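Long-range contact in Alr3699 protein (Nostoc sp., PDB 4XSO), which has the two-domain GT-B fold of the glycosyltransferases, combining a family 4 domain with a glycosyl transferases group 1 domain: residues A[208-222]-A[236-250]. Sequence-based numbering, arbitrary orientation.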
loop_
_atom_site.group_PDB
_atom_site.type_symbol
_atom_site.label_atom_id
_atom_site.label_comp_id
_atom_site.label_asym_id
_atom_site.label_seq_id
_atom_site.Cartn_x
_atom_site.Cartn_y
_atom_site.Cartn_z
ATOM N N VAL A 208 -41.155 -29.352 16.873
ATOM C CA VAL A 208 -40.605 -28.546 15.834
ATOM C C VAL A 208 -39.097 -28.293 16.030
ATOM O O VAL A 208 -38.657 -27.679 16.995
ATOM C CB VAL A 208 -41.352 -27.201 15.776
ATOM C CG1 VAL A 208 -40.723 -26.277 14.746
ATOM C CG2 VAL A 208 -42.823 -27.397 15.450
ATOM N N VAL A 209 -38.330 -28.727 15.062
ATOM C CA VAL A 209 -36.924 -28.444 14.997
ATOM C C VAL A 209 -36.676 -27.354 13.981
ATOM O O VAL A 209 -36.990 -27.508 12.782
ATOM C CB VAL A 209 -36.099 -29.663 14.559
ATOM C CG1 VAL A 209 -34.620 -29.322 14.601
ATOM C CG2 VAL A 209 -36.379 -30.849 15.452
ATOM N N GLY A 210 -36.068 -26.249 14.417
ATOM C CA GLY A 210 -35.855 -25.111 13.536
ATOM C C GLY A 210 -34.397 -25.036 13.123
ATOM O O GLY A 210 -33.480 -25.262 13.938
ATOM N N HIS A 211 -34.176 -24.675 11.863
ATOM C CA HIS A 211 -32.863 -24.467 11.353
ATOM C C HIS A 211 -32.861 -23.073 10.753
ATOM O O HIS A 211 -33.702 -22.781 9.888
ATOM C CB HIS A 211 -32.617 -25.533 10.267
ATOM C CG HIS A 211 -31.194 -25.655 9.844
ATOM N ND1 HIS A 211 -30.562 -24.718 9.055
ATOM C CD2 HIS A 211 -30.262 -26.593 10.123
ATOM C CE1 HIS A 211 -29.300 -25.081 8.863
ATOM N NE2 HIS A 211 -29.095 -26.201 9.526
ATOM N N PHE A 212 -31.978 -22.211 11.179
ATOM C CA PHE A 212 -32.072 -20.774 10.793
ATOM C C PHE A 212 -30.792 -20.342 10.087
ATOM O O PHE A 212 -29.791 -20.144 10.726
ATOM C CB PHE A 212 -32.204 -19.931 12.043
ATOM C CG PHE A 212 -33.461 -20.199 12.767
ATOM C CD1 PHE A 212 -33.541 -21.236 13.632
ATOM C CD2 PHE A 212 -34.558 -19.452 12.521
ATOM C CE1 PHE A 212 -34.696 -21.525 14.264
ATOM C CE2 PHE A 212 -35.752 -19.747 13.124
ATOM C CZ PHE A 212 -35.810 -20.766 14.026
ATOM N N SER A 213 -30.815 -20.195 8.796
ATOM C CA SER A 213 -29.558 -20.088 8.066
ATOM C C SER A 213 -29.925 -19.810 6.607
ATOM O O SER A 213 -31.076 -19.986 6.229
ATOM C CB SER A 213 -28.665 -21.298 8.361
ATOM O OG SER A 213 -27.846 -21.637 7.280
ATOM N N ARG A 214 -28.947 -19.424 5.780
ATOM C CA ARG A 214 -29.167 -19.411 4.362
ATOM C C ARG A 214 -28.968 -20.875 3.904
ATOM O O ARG A 214 -28.309 -21.685 4.552
ATOM C CB ARG A 214 -28.181 -18.457 3.653
ATOM C CG ARG A 214 -26.728 -18.807 3.899
ATOM C CD ARG A 214 -25.781 -17.710 3.405
ATOM N NE ARG A 214 -24.433 -17.979 3.888
ATOM C CZ ARG A 214 -23.969 -17.642 5.091
ATOM N NH1 ARG A 214 -24.723 -16.953 5.956
ATOM N NH2 ARG A 214 -22.723 -17.981 5.420
ATOM N N LEU A 215 -29.634 -21.214 2.832
ATOM C CA LEU A 215 -29.649 -22.560 2.323
ATOM C C LEU A 215 -28.341 -22.749 1.579
ATOM O O LEU A 215 -28.177 -22.245 0.455
ATOM C CB LEU A 215 -30.860 -22.741 1.397
ATOM C CG LEU A 215 -32.212 -22.472 2.053
ATOM C CD1 LEU A 215 -33.316 -22.551 0.991
ATOM C CD2 LEU A 215 -32.480 -23.444 3.192
ATOM N N SER A 216 -27.380 -23.444 2.053
ATOM C CA SER A 216 -26.001 -23.596 1.571
ATOM C C SER A 216 -25.390 -24.960 1.981
ATOM O O SER A 216 -25.799 -25.556 2.978
ATOM C CB SER A 216 -25.192 -22.406 2.043
ATOM O OG SER A 216 -23.880 -22.560 1.634
ATOM N N PRO A 217 -24.647 -25.684 1.317
ATOM C CA PRO A 217 -24.209 -27.033 1.752
ATOM C C PRO A 217 -23.384 -26.985 3.029
ATOM O O PRO A 217 -23.484 -27.877 3.862
ATOM C CB PRO A 217 -23.328 -27.547 0.593
ATOM C CG PRO A 217 -23.609 -26.641 -0.568
ATOM C CD PRO A 217 -24.275 -25.379 -0.087
ATOM N N TRP A 218 -22.595 -25.923 3.180
ATOM C CA TRP A 218 -21.765 -25.747 4.373
ATOM C C TRP A 218 -22.680 -25.642 5.616
ATOM O O TRP A 218 -22.262 -26.055 6.707
ATOM C CB TRP A 218 -20.894 -24.469 4.298
ATOM C CG TRP A 218 -19.706 -24.480 3.366
ATOM C CD1 TRP A 218 -19.406 -25.399 2.397
ATOM C CD2 TRP A 218 -18.671 -23.462 3.291
ATOM N NE1 TRP A 218 -18.241 -25.034 1.745
ATOM C CE2 TRP A 218 -17.772 -23.852 2.273
ATOM C CE3 TRP A 218 -18.415 -22.260 3.998
ATOM C CZ2 TRP A 218 -16.626 -23.082 1.945
ATOM C CZ3 TRP A 218 -17.276 -21.494 3.665
ATOM C CH2 TRP A 218 -16.404 -21.911 2.652
ATOM N N LYS A 219 -23.886 -25.075 5.450
ATOM C CA LYS A 219 -24.817 -24.916 6.576
ATOM C C LYS A 219 -25.586 -26.176 6.975
ATOM O O LYS A 219 -26.237 -26.196 8.034
ATOM C CB LYS A 219 -25.757 -23.740 6.361
ATOM C CG LYS A 219 -25.000 -22.396 6.229
ATOM C CD LYS A 219 -24.348 -22.033 7.558
ATOM C CE LYS A 219 -23.599 -20.719 7.556
ATOM N NZ LYS A 219 -24.509 -19.642 8.044
ATOM N N GLY A 220 -25.551 -27.207 6.134
ATOM C CA GLY A 220 -25.973 -28.550 6.539
ATOM C C GLY A 220 -27.453 -28.849 6.743
ATOM O O GLY A 220 -27.839 -29.733 7.511
ATOM N N GLN A 221 -28.305 -28.184 6.014
ATOM C CA GLN A 221 -29.737 -28.510 6.095
ATOM C C GLN A 221 -30.016 -29.960 5.720
ATOM O O GLN A 221 -30.913 -30.555 6.278
ATOM C CB GLN A 221 -30.561 -27.599 5.168
ATOM C CG GLN A 221 -30.785 -26.197 5.712
ATOM C CD GLN A 221 -29.689 -25.222 5.307
ATOM O OE1 GLN A 221 -28.722 -25.597 4.644
ATOM N NE2 GLN A 221 -29.837 -23.957 5.714
ATOM N N HIS A 222 -29.217 -30.535 4.814
ATOM C CA HIS A 222 -29.409 -31.941 4.395
ATOM C C HIS A 222 -29.147 -32.943 5.521
ATOM O O HIS A 222 -29.728 -34.027 5.554
ATOM C CB HIS A 222 -28.541 -32.262 3.137
ATOM C CG HIS A 222 -27.063 -32.216 3.398
ATOM N ND1 HIS A 222 -26.351 -31.027 3.492
ATOM C CD2 HIS A 222 -26.170 -33.209 3.632
ATOM C CE1 HIS A 222 -25.088 -31.300 3.768
ATOM N NE2 HIS A 222 -24.960 -32.611 3.881
ATOM N N THR A 236 -41.332 -32.339 13.031
ATOM C CA THR A 236 -41.210 -31.560 11.776
ATOM C C THR A 236 -40.109 -30.506 11.847
ATOM O O THR A 236 -39.755 -29.992 12.934
ATOM C CB THR A 236 -42.481 -30.772 11.433
ATOM O OG1 THR A 236 -42.689 -29.805 12.437
ATOM C CG2 THR A 236 -43.644 -31.617 11.382
ATOM N N ALA A 237 -39.547 -30.209 10.681
ATOM C CA ALA A 237 -38.476 -29.245 10.573
ATOM C C ALA A 237 -38.986 -27.953 9.892
ATOM O O ALA A 237 -39.785 -28.010 8.978
ATOM C CB ALA A 237 -37.315 -29.872 9.835
ATOM N N ILE A 238 -38.607 -26.783 10.422
ATOM C CA ILE A 238 -38.801 -25.541 9.720
ATOM C C ILE A 238 -37.456 -25.062 9.338
ATOM O O ILE A 238 -36.525 -25.001 10.177
ATOM C CB ILE A 238 -39.609 -24.459 10.523
ATOM C CG1 ILE A 238 -38.896 -24.075 11.808
ATOM C CG2 ILE A 238 -41.008 -24.947 10.880
ATOM C CD1 ILE A 238 -39.472 -22.810 12.439
ATOM N N LEU A 239 -37.315 -24.757 8.050
ATOM C CA LEU A 239 -36.086 -24.186 7.476
ATOM C C LEU A 239 -36.360 -22.717 7.191
ATOM O O LEU A 239 -37.238 -22.360 6.373
ATOM C CB LEU A 239 -35.653 -24.893 6.190
ATOM C CG LEU A 239 -35.589 -26.426 6.319
ATOM C CD1 LEU A 239 -34.957 -26.987 5.059
ATOM C CD2 LEU A 239 -34.776 -26.882 7.458
ATOM N N VAL A 240 -35.579 -21.874 7.863
ATOM C CA VAL A 240 -35.761 -20.472 7.780
ATOM C C VAL A 240 -34.509 -19.913 7.206
ATOM O O VAL A 240 -33.410 -20.088 7.731
ATOM C CB VAL A 240 -36.052 -19.881 9.174
ATOM C CG1 VAL A 240 -36.393 -18.430 9.071
ATOM C CG2 VAL A 240 -37.219 -20.633 9.817
ATOM N N GLY A 241 -34.695 -19.270 6.079
ATOM C CA GLY A 241 -33.664 -18.590 5.358
ATOM C C GLY A 241 -33.946 -18.730 3.857
ATOM O O GLY A 241 -34.848 -19.478 3.375
ATOM N N ASP A 242 -33.158 -18.010 3.107
ATOM C CA ASP A 242 -33.376 -17.932 1.702
ATOM C C ASP A 242 -32.218 -18.603 1.002
ATOM O O ASP A 242 -31.215 -18.947 1.602
ATOM C CB ASP A 242 -33.653 -16.476 1.237
ATOM C CG ASP A 242 -32.573 -15.517 1.633
ATOM O OD1 ASP A 242 -31.806 -15.823 2.553
ATOM O OD2 ASP A 242 -32.497 -14.436 1.034
ATOM N N ALA A 243 -32.443 -18.803 -0.281
ATOM C CA ALA A 243 -31.511 -19.368 -1.219
ATOM C C ALA A 243 -30.746 -18.203 -1.799
ATOM O O ALA A 243 -31.226 -17.060 -1.819
ATOM C CB ALA A 243 -32.312 -20.062 -2.320
ATOM N N LEU A 244 -29.596 -18.511 -2.346
ATOM C CA LEU A 244 -28.729 -17.509 -2.906
ATOM C C LEU A 244 -28.265 -17.953 -4.312
ATOM O O LEU A 244 -28.318 -19.164 -4.663
ATOM C CB LEU A 244 -27.545 -17.282 -1.952
ATOM C CG LEU A 244 -26.762 -18.552 -1.560
ATOM C CD1 LEU A 244 -25.398 -18.534 -2.252
ATOM C CD2 LEU A 244 -26.582 -18.724 -0.058
ATOM N N PHE A 245 -27.837 -16.947 -5.092
ATOM C CA PHE A 245 -27.502 -17.080 -6.503
ATOM C C PHE A 245 -26.488 -18.206 -6.700
ATOM O O PHE A 245 -26.679 -19.108 -7.538
ATOM C CB PHE A 245 -26.992 -15.744 -7.052
ATOM C CG PHE A 245 -26.665 -15.774 -8.527
ATOM C CD1 PHE A 245 -27.674 -15.612 -9.489
ATOM C CD2 PHE A 245 -25.353 -15.975 -8.968
ATOM C CE1 PHE A 245 -27.379 -15.653 -10.858
ATOM C CE2 PHE A 245 -25.059 -16.009 -10.330
ATOM C CZ PHE A 245 -26.072 -15.850 -11.276
ATOM N N GLY A 246 -25.459 -18.211 -5.863
ATOM C CA GLY A 246 -24.421 -19.233 -5.935
ATOM C C GLY A 246 -24.825 -20.663 -5.628
ATOM O O GLY A 246 -24.168 -21.597 -6.083
ATOM N N GLU A 247 -25.893 -20.881 -4.864
ATOM C CA GLU A 247 -26.206 -22.263 -4.451
ATOM C C GLU A 247 -27.592 -22.710 -4.865
ATOM O O GLU A 247 -28.310 -23.383 -4.087
ATOM C CB GLU A 247 -26.063 -22.445 -2.942
ATOM C CG GLU A 247 -24.650 -22.193 -2.448
ATOM C CD GLU A 247 -23.619 -23.175 -2.996
ATOM O OE1 GLU A 247 -23.990 -24.239 -3.554
ATOM O OE2 GLU A 247 -22.418 -22.864 -2.857
ATOM N N GLN A 248 -27.961 -22.407 -6.111
ATOM C CA GLN A 248 -29.185 -23.028 -6.670
ATOM C C GLN A 248 -29.204 -24.551 -6.767
ATOM O O GLN A 248 -30.218 -25.163 -6.450
ATOM C CB GLN A 248 -29.532 -22.367 -7.989
ATOM C CG GLN A 248 -30.070 -20.967 -7.725
ATOM C CD GLN A 248 -31.118 -20.939 -6.592
ATOM O OE1 GLN A 248 -30.942 -20.247 -5.557
ATOM N NE2 GLN A 248 -32.213 -21.703 -6.779
ATOM N N ASP A 249 -28.123 -25.205 -7.175
ATOM C CA ASP A 249 -28.123 -26.704 -7.175
ATOM C C ASP A 249 -28.435 -27.350 -5.821
ATOM O O ASP A 249 -28.946 -28.498 -5.754
ATOM C CB ASP A 249 -26.735 -27.274 -7.569
ATOM C CG ASP A 249 -26.296 -26.885 -8.959
ATOM O OD1 ASP A 249 -26.952 -26.036 -9.577
ATOM O OD2 ASP A 249 -25.269 -27.434 -9.422
ATOM N N TYR A 250 -28.060 -26.656 -4.731
ATOM C CA TYR A 250 -28.302 -27.194 -3.370
ATOM C C TYR A 250 -29.767 -27.176 -2.999
ATOM O O TYR A 250 -30.286 -28.108 -2.429
ATOM C CB TYR A 250 -27.543 -26.391 -2.313
ATOM C CG TYR A 250 -27.587 -26.991 -0.920
ATOM C CD1 TYR A 250 -27.033 -28.241 -0.677
ATOM C CD2 TYR A 250 -28.151 -26.294 0.151
ATOM C CE1 TYR A 250 -27.031 -28.791 0.601
ATOM C CE2 TYR A 250 -28.191 -26.854 1.444
ATOM C CZ TYR A 250 -27.648 -28.108 1.671
ATOM O OH TYR A 250 -27.629 -28.705 2.933
#
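Y250 packs one face of its ring against S216 and P217 and reaches from the start of helix 248-260 to the start of helix 221-228. A chi1 of -172° swings the ring away from its own backbone N, and the side chain slides past P217 in the opposite direction. CB and CG meet P217 CD, which sits over the ring face as a CH-pi contact, 4.0 Å from the Y250 ring centroid. CD1 touches P217 CG and CE1 reaches P217 CA, while on the other rim CD2 faces the S216 backbone and CE2 comes 3.1 Å from S216 O. At the tip, Y250 OH and H222 ND1 are hydrogen-bonded at 2.7 Å and nearly straight (167°); the hydroxyl approaches the imidazole edge in plane, and the two rings meet rim to rim, almost perpendicular. Q221 OE1 stands at the phenol edge, 3.5 Å from Y250 CE2. Q221 NE2 donates to R214 O, and S213 OG donates to that same carbonyl.

Behind this junction, strands 207-212 and 235-240 run parallel, with V209 and H211 each bonding through both N and O to the neighbouring strand. S213 N to V240 O closes the ladder, and beyond the strand ends L215 N donates to D242 O (3.0 Å). V240 packs beside F212, its CG2 3.7 Å from F212 CE2, on the face covered by helix 276-282. On the other face, L239 CD2 meets H211 CB; the H211 imidazole turns from the strand pair to hydrogen-bond T289.

The contact thus joins the two strands of a right-handed beta-alpha-beta crossover in the Rossmann-like group 1 domain. Backbone bonds set the strand register, whereas the near-straight hydroxyl-imidazole bond and the packing of S216 and P217 on one face together restrict the swing of the phenol.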